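Local coordinates for coenzyme F420-dependent N(5),N(10)-methenyltetrahydromethanopterin reductase-related protein (Desulfurobacterium thermolithotrophum DSM 11699, PDB 6HUZ), which binds the iron-guanylylpyridinol cofactor and, as a bacterial paralog of [Fe]-hydrogenase, uses tetrahydrofolate derivatives as substrates, at residues I99-L104 with S126-A131; L107-V112 with E135-I140; T47-N52 with T73-A78. One frame throughout, in Å; residues are numbered along the deposited sequence. Where two conformers were deposited one is given.

Interaction 1: I99-L104 with S126-A131; sequences IAETIL and SYLQNA. With FE9 (iron-guanylyl pyridinol cofactor), chain B.
The ring of Tyr127 receives the carboxylate of Glu101 at its edge, near the ring plane, while the ring itself stacks with that of Phe97. The two flat groups stand almost perpendicular, their planes 80° apart. Here two neighbouring crossover helices of a Rossmann-type fold meet: helix 95-103, which follows strand 84-87, and the broken pair 121-127 and 129-135, which follows strand 112-115. The one hydrogen bond between the segments runs from Tyr127 OH to Glu101 OE2 at 3.1 Å, arriving on the syn side but 30° out of the carboxylate plane. Glu101 reaches it at full stretch, with CG opposite the backbone N (chi1 -163°) and the chain extended beyond. Both residues are exposed, so the bond sits at the solvent side of the contact.

Beneath it the contact turns apolar. Leu128 leaves the first helix and is the N-cap residue of the next, so the break between them is where the chain turns this side chain to helix 95-103. Its two methyls divide between neighbouring residues of that helix: Leu128 CD1 rests 3.9 Å from Ala100 CB, while CD2 lies 4.0 Å from Glu101 CA. One turn further on, Leu104 CD2 meets Ala131 CB at 3.7 Å. The small alanine side chains probably let the leucine branches come close, a worked case of how adjacent crossover helices settle side by side.

The same short helix also serves the cofactor, on a side that Leu128 does not touch. Ile99 belongs to the pocket of the iron-guanylylpyridinol group and packs its CG1-CD1 arm against the guanine; the methyl sits over one face of the base, almost directly above the ring nitrogen, with Ile99 CD1 3.4 Å from N1A of the cofactor.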
loop_
_atom_site.group_PDB
_atom_site.type_symbol
_atom_site.label_atom_id
_atom_site.label_comp_id
_atom_site.label_asym_id
_atom_site.label_seq_id
_atom_site.Cartn_x
_atom_site.Cartn_y
_atom_site.Cartn_z
ATOM N N ILE A 99 14.918 18.912 22.729
ATOM C CA ILE A 99 16.092 19.591 22.168
ATOM C C ILE A 99 15.673 20.722 21.236
ATOM O O ILE A 99 16.180 21.837 21.362
ATOM C CB ILE A 99 17.026 18.573 21.445
ATOM C CG1 ILE A 99 17.587 17.533 22.433
ATOM C CG2 ILE A 99 18.177 19.283 20.742
ATOM C CD1 ILE A 99 17.858 16.205 21.833
ATOM N N ALA A 100 14.754 20.437 20.288
ATOM C CA ALA A 100 14.290 21.446 19.334
ATOM C C ALA A 100 13.652 22.662 20.024
ATOM O O ALA A 100 13.884 23.798 19.623
ATOM C CB ALA A 100 13.299 20.817 18.378
ATOM N N GLU A 101 12.857 22.426 21.061
ATOM C CA GLU A 101 12.194 23.516 21.766
ATOM C C GLU A 101 13.194 24.348 22.560
ATOM O O GLU A 101 13.045 25.562 22.675
ATOM C CB GLU A 101 11.147 22.919 22.713
ATOM C CG GLU A 101 10.098 23.892 23.223
ATOM C CD GLU A 101 8.839 23.203 23.724
ATOM O OE1 GLU A 101 7.787 23.878 23.799
ATOM O OE2 GLU A 101 8.900 21.989 24.035
ATOM N N THR A 102 14.209 23.686 23.115
ATOM C CA THR A 102 15.238 24.336 23.935
ATOM C C THR A 102 16.186 25.209 23.110
ATOM O O THR A 102 16.536 26.296 23.562
ATOM C CB THR A 102 15.981 23.246 24.726
ATOM O OG1 THR A 102 15.036 22.539 25.529
ATOM C CG2 THR A 102 17.078 23.793 25.608
ATOM N N ILE A 103 16.607 24.749 21.908
ATOM C CA ILE A 103 17.542 25.530 21.065
ATOM C C ILE A 103 16.856 26.589 20.212
ATOM O O ILE A 103 17.511 27.516 19.744
ATOM C CB ILE A 103 18.387 24.603 20.153
ATOM C CG1 ILE A 103 17.527 23.980 19.024
ATOM C CG2 ILE A 103 19.133 23.557 21.001
ATOM C CD1 ILE A 103 18.249 23.041 18.052
ATOM N N LEU A 104 15.549 26.449 19.994
ATOM C CA LEU A 104 14.776 27.382 19.170
ATOM C C LEU A 104 15.044 28.898 19.428
ATOM O O LEU A 104 15.198 29.636 18.462
ATOM C CB LEU A 104 13.281 27.049 19.319
ATOM C CG LEU A 104 12.327 27.632 18.305
ATOM C CD1 LEU A 104 12.569 27.044 16.932
ATOM C CD2 LEU A 104 10.903 27.338 18.713
ATOM N N SER A 126 4.880 20.915 13.341
ATOM C CA SER A 126 3.537 21.068 13.912
ATOM C C SER A 126 3.641 21.249 15.430
ATOM O O SER A 126 3.038 22.161 15.993
ATOM C CB SER A 126 2.671 19.855 13.561
ATOM O OG SER A 126 1.330 19.983 14.012
ATOM N N TYR A 127 4.415 20.395 16.084
ATOM C CA TYR A 127 4.601 20.465 17.533
ATOM C C TYR A 127 5.143 21.834 17.981
ATOM O O TYR A 127 4.775 22.338 19.048
ATOM C CB TYR A 127 5.617 19.396 17.971
ATOM C CG TYR A 127 5.953 19.468 19.445
ATOM C CD1 TYR A 127 5.081 18.965 20.403
ATOM C CD2 TYR A 127 7.124 20.066 19.883
ATOM C CE1 TYR A 127 5.378 19.035 21.758
ATOM C CE2 TYR A 127 7.435 20.139 21.237
ATOM C CZ TYR A 127 6.557 19.624 22.172
ATOM O OH TYR A 127 6.847 19.691 23.511
ATOM N N LEU A 128 6.028 22.438 17.184
ATOM C CA LEU A 128 6.618 23.716 17.576
ATOM C C LEU A 128 5.834 24.988 17.225
ATOM O O LEU A 128 6.344 26.063 17.480
ATOM C CB LEU A 128 8.038 23.797 16.994
ATOM C CG LEU A 128 9.028 22.769 17.550
ATOM C CD1 LEU A 128 10.321 22.805 16.775
ATOM C CD2 LEU A 128 9.304 23.004 19.040
ATOM N N GLN A 129 4.614 24.901 16.690
ATOM C CA GLN A 129 3.877 26.126 16.341
ATOM C C GLN A 129 3.692 27.146 17.464
ATOM O O GLN A 129 3.929 28.330 17.231
ATOM C CB GLN A 129 2.511 25.785 15.702
ATOM C CG GLN A 129 2.638 25.200 14.293
ATOM C CD GLN A 129 3.376 26.103 13.325
ATOM O OE1 GLN A 129 2.995 27.253 13.091
ATOM N NE2 GLN A 129 4.444 25.608 12.734
ATOM N N ASN A 130 3.270 26.744 18.669
ATOM C CA ASN A 130 3.096 27.754 19.703
ATOM C C ASN A 130 4.445 28.345 20.169
ATOM O O ASN A 130 4.519 29.526 20.497
ATOM C CB ASN A 130 2.313 27.190 20.884
ATOM C CG ASN A 130 1.840 28.273 21.817
ATOM O OD1 ASN A 130 1.262 29.295 21.393
ATOM N ND2 ASN A 130 2.083 28.084 23.108
ATOM N N ALA A 131 5.498 27.530 20.188
ATOM C CA ALA A 131 6.827 27.997 20.603
ATOM C C ALA A 131 7.324 29.037 19.579
ATOM O O ALA A 131 7.888 30.046 19.968
ATOM C CB ALA A 131 7.786 26.817 20.689
HETATM O O2 FE9 B . 19.549 4.167 13.246
HETATM FE FE FE9 B . 19.074 6.386 10.955
HETATM C C1F FE9 B . 20.876 6.153 10.725
HETATM O O1F FE9 B . 21.991 6.014 10.580
HETATM C C2F FE9 B . 18.896 6.473 9.130
HETATM O O2F FE9 B . 18.805 6.558 8.007
HETATM C C8 FE9 B . 19.153 8.282 11.132
HETATM O O18 FE9 B . 19.202 9.032 10.173
HETATM C C7 FE9 B . 19.138 8.865 12.535
HETATM C C6 FE9 B . 19.318 7.699 13.465
HETATM N N1 FE9 B . 19.328 6.415 12.894
HETATM C C5 FE9 B . 19.499 7.919 14.908
HETATM C C5M FE9 B . 19.435 9.314 15.461
HETATM C C4 FE9 B . 19.687 6.744 15.774
HETATM C C3 FE9 B . 19.690 5.385 15.165
HETATM C C3M FE9 B . 19.898 4.138 15.985
HETATM C C2 FE9 B . 19.514 5.268 13.669
HETATM O O3P FE9 B . 19.769 6.971 17.114
HETATM P P1 FE9 B . 21.156 6.961 17.942
HETATM O O1P FE9 B . 22.166 6.237 17.187
HETATM O O2P FE9 B . 20.884 6.116 19.294
HETATM O "O5'" FE9 B . 21.536 8.490 18.178
HETATM C "C5'" FE9 B . 20.826 9.326 19.079
HETATM C "C4'" FE9 B . 21.873 10.192 19.772
HETATM O "O4'" FE9 B . 21.224 11.181 20.563
HETATM C "C1'" FE9 B . 22.034 11.419 21.706
HETATM C "C2'" FE9 B . 22.524 10.038 22.088
HETATM O "O2'" FE9 B . 23.685 10.039 22.929
HETATM C "C3'" FE9 B . 22.770 9.403 20.724
HETATM O "O3'" FE9 B . 24.128 9.518 20.297
HETATM N N9A FE9 B . 21.254 12.147 22.725
HETATM C C4A FE9 B . 21.236 13.458 22.766
HETATM N N3A FE9 B . 21.886 14.412 22.061
HETATM C C2A FE9 B . 21.701 15.707 22.393
HETATM N N2A FE9 B . 22.337 16.629 21.637
HETATM N N1A FE9 B . 20.912 16.114 23.407
HETATM C C6A FE9 B . 20.267 15.249 24.209
HETATM O O6A FE9 B . 19.529 15.640 25.128
HETATM C C5A FE9 B . 20.384 13.821 23.906
HETATM N N7A FE9 B . 19.908 12.676 24.419
HETATM C C8A FE9 B . 20.444 11.664 23.688
HETATM O O HOH W 1 18.159 4.336 11.055
#

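Interaction 2: L107-V112 with E135-I140; sequences LVENAV and EGREDI
Arg137 and Asp139 together take hold of the turn that follows Leu107, and this is the tight half of the contact. The guanidinium of Arg137 grips Leu107 O end-on with two nitrogens, NH1 at 3.0 Å and NH2 at 3.2 Å; both come from the same face of the carbonyl, and NH2 adds a weak bond to Val108 O. Side-on, the same group forms a bidentate salt bridge with Asp139, through NE to OD1 and NH2 to OD2, each oxygen accepting on its syn lone pair. The anti lone pair of Asp139 OD2 is left for Asn110 N, a short, nearly straight bond (2.6 Å, 168°). Asp139 is placed for this by chi1 of 64°, which sets CG between the backbone N and the carbonyl carbon. Gripped by Asp139 along one edge and by Leu107 O at its end, the guanidinium is held in its plane. Ile140 CD1 covers one face, over the centre of the group. The same methyl packs on Leu107 CD1 and forms the apolar inner side with it.

The outer side is looser and wetter. The exposed carboxylate of Glu109 stacks on that of Asp139, the planes only 5° apart and Glu109 OE1 3.6 Å from Asp139 OD2. Such like charges would probably be costly but for the nearby arginine, whose charge may offset them. A water lies within bonding distance of Glu109 OE2 and Asp139 OD1; another bridges Asn110 OD1 and Asp139 O.

A type II turn from Val108 to Ala111 thus docks on a type I turn from Arg137 to Ile140, which follows the Schellman motif ending helix 129-135 at Gly136. Ala111 pairs with Gly141 just beyond, so the two turns stand at the head of adjacent parallel strands, 112-115 and 141-144, in a Rossmann-type sheet.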
loop_
_atom_site.group_PDB
_atom_site.type_symbol
_atom_site.label_atom_id
_atom_site.label_comp_id
_atom_site.label_asym_id
_atom_site.label_seq_id
_atom_site.Cartn_x
_atom_site.Cartn_y
_atom_site.Cartn_z
ATOM N N LEU A 107 19.044 29.872 18.015
ATOM C CA LEU A 107 19.552 29.710 16.653
ATOM C C LEU A 107 19.669 31.068 15.976
ATOM O O LEU A 107 18.910 31.974 16.303
ATOM C CB LEU A 107 18.661 28.732 15.850
ATOM C CG LEU A 107 18.651 27.296 16.384
ATOM C CD1 LEU A 107 17.466 26.469 15.797
ATOM C CD2 LEU A 107 19.980 26.603 16.148
ATOM N N VAL A 108 20.631 31.225 15.055
ATOM C CA VAL A 108 20.828 32.504 14.370
ATOM C C VAL A 108 19.650 32.823 13.492
ATOM O O VAL A 108 18.912 31.914 13.095
ATOM C CB VAL A 108 22.146 32.580 13.549
ATOM C CG1 VAL A 108 23.351 32.183 14.395
ATOM C CG2 VAL A 108 22.077 31.753 12.267
ATOM N N GLU A 109 19.460 34.103 13.169
ATOM C CA GLU A 109 18.340 34.462 12.303
ATOM C C GLU A 109 18.418 33.652 10.987
ATOM O O GLU A 109 19.508 33.456 10.453
ATOM C CB GLU A 109 18.317 35.975 12.043
ATOM C CG GLU A 109 17.035 36.465 11.381
ATOM C CD GLU A 109 15.864 36.704 12.318
ATOM O OE1 GLU A 109 16.044 36.569 13.550
ATOM O OE2 GLU A 109 14.762 37.029 11.815
ATOM N N ASN A 110 17.255 33.160 10.500
ATOM C CA ASN A 110 17.091 32.356 9.281
ATOM C C ASN A 110 17.742 30.969 9.371
ATOM O O ASN A 110 17.983 30.352 8.343
ATOM C CB ASN A 110 17.567 33.114 8.047
ATOM C CG ASN A 110 16.914 34.469 7.900
ATOM O OD1 ASN A 110 15.686 34.612 7.940
ATOM N ND2 ASN A 110 17.719 35.503 7.726
ATOM N N ALA A 111 18.017 30.464 10.585
ATOM C CA ALA A 111 18.597 29.127 10.730
ATOM C C ALA A 111 17.566 28.079 10.265
ATOM O O ALA A 111 16.369 28.378 10.244
ATOM C CB ALA A 111 18.933 28.855 12.185
ATOM N N VAL A 112 18.012 26.857 9.916
ATOM C CA VAL A 112 17.093 25.778 9.500
ATOM C C VAL A 112 17.338 24.588 10.449
ATOM O O VAL A 112 18.485 24.251 10.726
ATOM C CB VAL A 112 17.204 25.391 7.989
ATOM C CG1 VAL A 112 18.642 25.092 7.579
ATOM C CG2 VAL A 112 16.255 24.220 7.604
ATOM N N GLU A 135 8.215 32.818 20.668
ATOM C CA GLU A 135 9.604 33.297 20.556
ATOM C C GLU A 135 9.846 34.145 19.304
ATOM O O GLU A 135 10.981 34.550 19.063
ATOM C CB GLU A 135 10.557 32.083 20.568
ATOM C CG GLU A 135 10.411 31.185 21.794
ATOM C CD GLU A 135 10.949 31.781 23.085
ATOM O OE1 GLU A 135 10.661 31.223 24.169
ATOM O OE2 GLU A 135 11.658 32.808 23.014
ATOM N N GLY A 136 8.799 34.391 18.510
ATOM C CA GLY A 136 8.896 35.183 17.286
ATOM C C GLY A 136 9.903 34.631 16.287
ATOM O O GLY A 136 10.594 35.407 15.612
ATOM N N ARG A 137 9.988 33.283 16.192
ATOM C CA ARG A 137 10.923 32.567 15.303
ATOM C C ARG A 137 10.317 32.097 13.977
ATOM O O ARG A 137 10.640 31.005 13.493
ATOM C CB ARG A 137 11.551 31.376 16.062
ATOM C CG ARG A 137 12.542 31.795 17.179
ATOM C CD ARG A 137 13.333 33.079 16.950
ATOM N NE ARG A 137 14.235 33.021 15.795
ATOM C CZ ARG A 137 15.485 32.558 15.825
ATOM N NH1 ARG A 137 15.998 32.083 16.950
ATOM N NH2 ARG A 137 16.227 32.565 14.727
ATOM N N GLU A 138 9.488 32.933 13.356
ATOM C CA GLU A 138 8.865 32.586 12.075
ATOM C C GLU A 138 9.904 32.542 10.956
ATOM O O GLU A 138 9.583 32.149 9.845
ATOM C CB GLU A 138 7.775 33.598 11.719
ATOM C CG GLU A 138 6.568 33.513 12.629
ATOM C CD GLU A 138 6.703 34.239 13.954
ATOM O OE1 GLU A 138 7.767 34.852 14.216
ATOM O OE2 GLU A 138 5.729 34.190 14.737
ATOM N N ASP A 139 11.135 32.966 11.246
ATOM C CA ASP A 139 12.225 32.964 10.286
ATOM C C ASP A 139 12.884 31.592 10.242
ATOM O O ASP A 139 13.565 31.267 9.272
ATOM C CB ASP A 139 13.274 34.008 10.701
ATOM C CG ASP A 139 13.936 33.676 12.023
ATOM O OD1 ASP A 139 13.230 33.665 13.057
ATOM O OD2 ASP A 139 15.149 33.417 12.025
ATOM N N ILE A 140 12.717 30.793 11.298
ATOM C CA ILE A 140 13.336 29.476 11.327
ATOM C C ILE A 140 12.713 28.535 10.318
ATOM O O ILE A 140 11.488 28.417 10.239
ATOM C CB ILE A 140 13.333 28.868 12.747
ATOM C CG1 ILE A 140 14.222 29.750 13.675
ATOM C CG2 ILE A 140 13.828 27.417 12.706
ATOM C CD1 ILE A 140 14.838 29.051 14.816
HETATM O O HOH W 2 13.036 36.346 14.106
HETATM O O HOH W 3 14.200 32.631 6.997
#

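Interaction 3: T47-N52 with T73-A78; sequences TLSDPN and TDDIEA. With FE9 (iron-guanylyl pyridinol cofactor), chain B.
Pro51 and Thr73 bring the two backbones closest, and there the CA hydrogen of Thr73 points at Asp50 O, 3.4 Å from Thr73 CA to that oxygen. Side chains complete the join just inside. Ser49 OG, set opposite its backbone N (chi1 -172°), donates to the anti lone pair of Asp75 OD1 at 2.7 Å, and Ser49 CB packs on Ala78 CB at 3.6 Å. Asp75 is thereby positioned for the guanine of the cofactor: Asp75 OD2 accepts from N1A of the cofactor at 3.0 Å in an almost straight bond (178°), and OD1 from the amino group N2A. Pro51 covers the base on the face opposite Ile99. Asp50 OD2 accepts from both ribose hydroxyls, O2' at 2.9 Å and O3' at 3.1 Å, while its OD1 closes an Asx turn on Asn52 N. An acidic residue just past the second strand, holding the ribose diol, recalls the acid that holds the ribose of NAD in Rossmann-fold dehydrogenases. Asp74 caps the helix by accepting from Glu77 N. Strand 45-49 lies between strands 2-6 and 70-72, and the short helix 75-79 packs over them, with helix 95-103 touching its flank through Ile99 and Thr102.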
loop_
_atom_site.group_PDB
_atom_site.type_symbol
_atom_site.label_atom_id
_atom_site.label_comp_id
_atom_site.label_asym_id
_atom_site.label_seq_id
_atom_site.Cartn_x
_atom_site.Cartn_y
_atom_site.Cartn_z
ATOM N N THR A 47 30.176 21.796 14.993
ATOM C CA THR A 47 30.023 21.525 16.414
ATOM C C THR A 47 29.138 20.294 16.546
ATOM O O THR A 47 28.139 20.165 15.821
ATOM C CB THR A 47 29.326 22.679 17.125
ATOM O OG1 THR A 47 30.093 23.865 16.942
ATOM C CG2 THR A 47 29.168 22.428 18.616
ATOM N N LEU A 48 29.492 19.395 17.472
ATOM C CA LEU A 48 28.692 18.211 17.738
ATOM C C LEU A 48 28.373 18.267 19.217
ATOM O O LEU A 48 29.273 18.290 20.067
ATOM C CB LEU A 48 29.365 16.888 17.373
ATOM C CG LEU A 48 28.410 15.686 17.502
ATOM C CD1 LEU A 48 28.473 14.783 16.293
ATOM C CD2 LEU A 48 28.664 14.921 18.803
ATOM N N SER A 49 27.100 18.357 19.519
ATOM C CA SER A 49 26.626 18.431 20.879
ATOM C C SER A 49 25.977 17.110 21.244
ATOM O O SER A 49 25.140 16.598 20.499
ATOM C CB SER A 49 25.626 19.569 21.036
ATOM O OG SER A 49 25.298 19.778 22.400
ATOM N N ASP A 50 26.372 16.549 22.384
ATOM C CA ASP A 50 25.802 15.287 22.866
ATOM C C ASP A 50 26.064 15.230 24.357
ATOM O O ASP A 50 27.179 15.454 24.780
ATOM C CB ASP A 50 26.405 14.068 22.161
ATOM C CG ASP A 50 25.738 12.757 22.536
ATOM O OD1 ASP A 50 25.663 12.449 23.740
ATOM O OD2 ASP A 50 25.300 12.037 21.626
ATOM N N PRO A 51 25.062 14.923 25.180
ATOM C CA PRO A 51 25.296 14.874 26.629
ATOM C C PRO A 51 26.246 13.786 27.105
ATOM O O PRO A 51 26.768 13.893 28.202
ATOM C CB PRO A 51 23.886 14.628 27.202
ATOM C CG PRO A 51 23.154 13.966 26.136
ATOM C CD PRO A 51 23.663 14.583 24.851
ATOM N N ASN A 52 26.445 12.733 26.307
ATOM C CA ASN A 52 27.295 11.613 26.697
ATOM C C ASN A 52 28.656 11.553 26.008
ATOM O O ASN A 52 29.233 10.476 25.903
ATOM C CB ASN A 52 26.524 10.307 26.468
ATOM C CG ASN A 52 25.086 10.332 26.943
ATOM O OD1 ASN A 52 24.782 10.081 28.108
ATOM N ND2 ASN A 52 24.159 10.635 26.048
ATOM N N THR A 73 28.656 19.222 25.386
ATOM C CA THR A 73 27.487 18.579 26.010
ATOM C C THR A 73 26.364 19.621 26.193
ATOM O O THR A 73 25.267 19.268 26.616
ATOM C CB THR A 73 27.816 17.979 27.405
ATOM O OG1 THR A 73 28.171 19.033 28.310
ATOM C CG2 THR A 73 28.918 16.926 27.355
ATOM N N ASP A 74 26.647 20.895 25.876
ATOM C CA ASP A 74 25.718 22.015 26.023
ATOM C C ASP A 74 24.978 22.282 24.714
ATOM O O ASP A 74 25.539 22.862 23.782
ATOM C CB ASP A 74 26.522 23.257 26.463
ATOM C CG ASP A 74 25.701 24.399 27.031
ATOM O OD1 ASP A 74 24.490 24.476 26.716
ATOM O OD2 ASP A 74 26.274 25.226 27.780
ATOM N N ASP A 75 23.720 21.857 24.650
ATOM C CA ASP A 75 22.872 22.014 23.467
ATOM C C ASP A 75 22.534 23.465 23.200
ATOM O O ASP A 75 22.508 23.882 22.048
ATOM C CB ASP A 75 21.560 21.227 23.634
ATOM C CG ASP A 75 21.663 19.714 23.567
ATOM O OD1 ASP A 75 22.744 19.202 23.202
ATOM O OD2 ASP A 75 20.662 19.043 23.886
ATOM N N ILE A 76 22.268 24.240 24.259
ATOM C CA ILE A 76 21.942 25.658 24.106
ATOM C C ILE A 76 23.150 26.431 23.576
ATOM O O ILE A 76 23.017 27.239 22.661
ATOM C CB ILE A 76 21.413 26.265 25.431
ATOM C CG1 ILE A 76 19.970 25.786 25.702
ATOM C CG2 ILE A 76 21.478 27.798 25.371
ATOM C CD1 ILE A 76 19.359 26.305 26.999
ATOM N N GLU A 77 24.323 26.200 24.135
ATOM C CA GLU A 77 25.496 26.922 23.667
ATOM C C GLU A 77 25.837 26.503 22.252
ATOM O O GLU A 77 26.273 27.335 21.458
ATOM C CB GLU A 77 26.687 26.733 24.611
ATOM C CG GLU A 77 26.687 27.719 25.765
ATOM C CD GLU A 77 26.814 29.173 25.350
ATOM O OE1 GLU A 77 27.775 29.505 24.618
ATOM O OE2 GLU A 77 25.949 29.982 25.758
ATOM N N ALA A 78 25.615 25.225 21.923
ATOM C CA ALA A 78 25.896 24.694 20.596
ATOM C C ALA A 78 25.002 25.326 19.521
ATOM O O ALA A 78 25.377 25.330 18.351
ATOM C CB ALA A 78 25.692 23.184 20.594
HETATM O O2 FE9 B . 19.549 4.167 13.246
HETATM FE FE FE9 B . 19.074 6.386 10.955
HETATM C C1F FE9 B . 20.876 6.153 10.725
HETATM O O1F FE9 B . 21.991 6.014 10.580
HETATM C C2F FE9 B . 18.896 6.473 9.130
HETATM O O2F FE9 B . 18.805 6.558 8.007
HETATM C C8 FE9 B . 19.153 8.282 11.132
HETATM O O18 FE9 B . 19.202 9.032 10.173
HETATM C C7 FE9 B . 19.138 8.865 12.535
HETATM C C6 FE9 B . 19.318 7.699 13.465
HETATM N N1 FE9 B . 19.328 6.415 12.894
HETATM C C5 FE9 B . 19.499 7.919 14.908
HETATM C C5M FE9 B . 19.435 9.314 15.461
HETATM C C4 FE9 B . 19.687 6.744 15.774
HETATM C C3 FE9 B . 19.690 5.385 15.165
HETATM C C3M FE9 B . 19.898 4.138 15.985
HETATM C C2 FE9 B . 19.514 5.268 13.669
HETATM O O3P FE9 B . 19.769 6.971 17.114
HETATM P P1 FE9 B . 21.156 6.961 17.942
HETATM O O1P FE9 B . 22.166 6.237 17.187
HETATM O O2P FE9 B . 20.884 6.116 19.294
HETATM O "O5'" FE9 B . 21.536 8.490 18.178
HETATM C "C5'" FE9 B . 20.826 9.326 19.079
HETATM C "C4'" FE9 B . 21.873 10.192 19.772
HETATM O "O4'" FE9 B . 21.224 11.181 20.563
HETATM C "C1'" FE9 B . 22.034 11.419 21.706
HETATM C "C2'" FE9 B . 22.524 10.038 22.088
HETATM O "O2'" FE9 B . 23.685 10.039 22.929
HETATM C "C3'" FE9 B . 22.770 9.403 20.724
HETATM O "O3'" FE9 B . 24.128 9.518 20.297
HETATM N N9A FE9 B . 21.254 12.147 22.725
HETATM C C4A FE9 B . 21.236 13.458 22.766
HETATM N N3A FE9 B . 21.886 14.412 22.061
HETATM C C2A FE9 B . 21.701 15.707 22.393
HETATM N N2A FE9 B . 22.337 16.629 21.637
HETATM N N1A FE9 B . 20.912 16.114 23.407
HETATM C C6A FE9 B . 20.267 15.249 24.209
HETATM O O6A FE9 B . 19.529 15.640 25.128
HETATM C C5A FE9 B . 20.384 13.821 23.906
HETATM N N7A FE9 B . 19.908 12.676 24.419
HETATM C C8A FE9 B . 20.444 11.664 23.688
HETATM O O HOH W 1 18.159 4.336 11.055
#

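In the fold
From the N terminus, interaction 3 comes first and closes on itself: between its segments the chain makes helix 58-66 and strand 70-72, then returns to the end of strand 45-49, which it ties to helix 75-79. Interactions 1 and 2 follow it and cross, since their segments alternate along the chain: 99-104, 107-112, 126-131, 135-140. Interaction 1 joins successive crossover helices; interaction 2 joins the loops leading into strands 112-115 and 141-144. They touch through Leu104, whose side chain meets Ile140. Interactions 1 and 3 share the cofactor and abut where Thr102 packs on Ile76; interactions 2 and 3 do not touch.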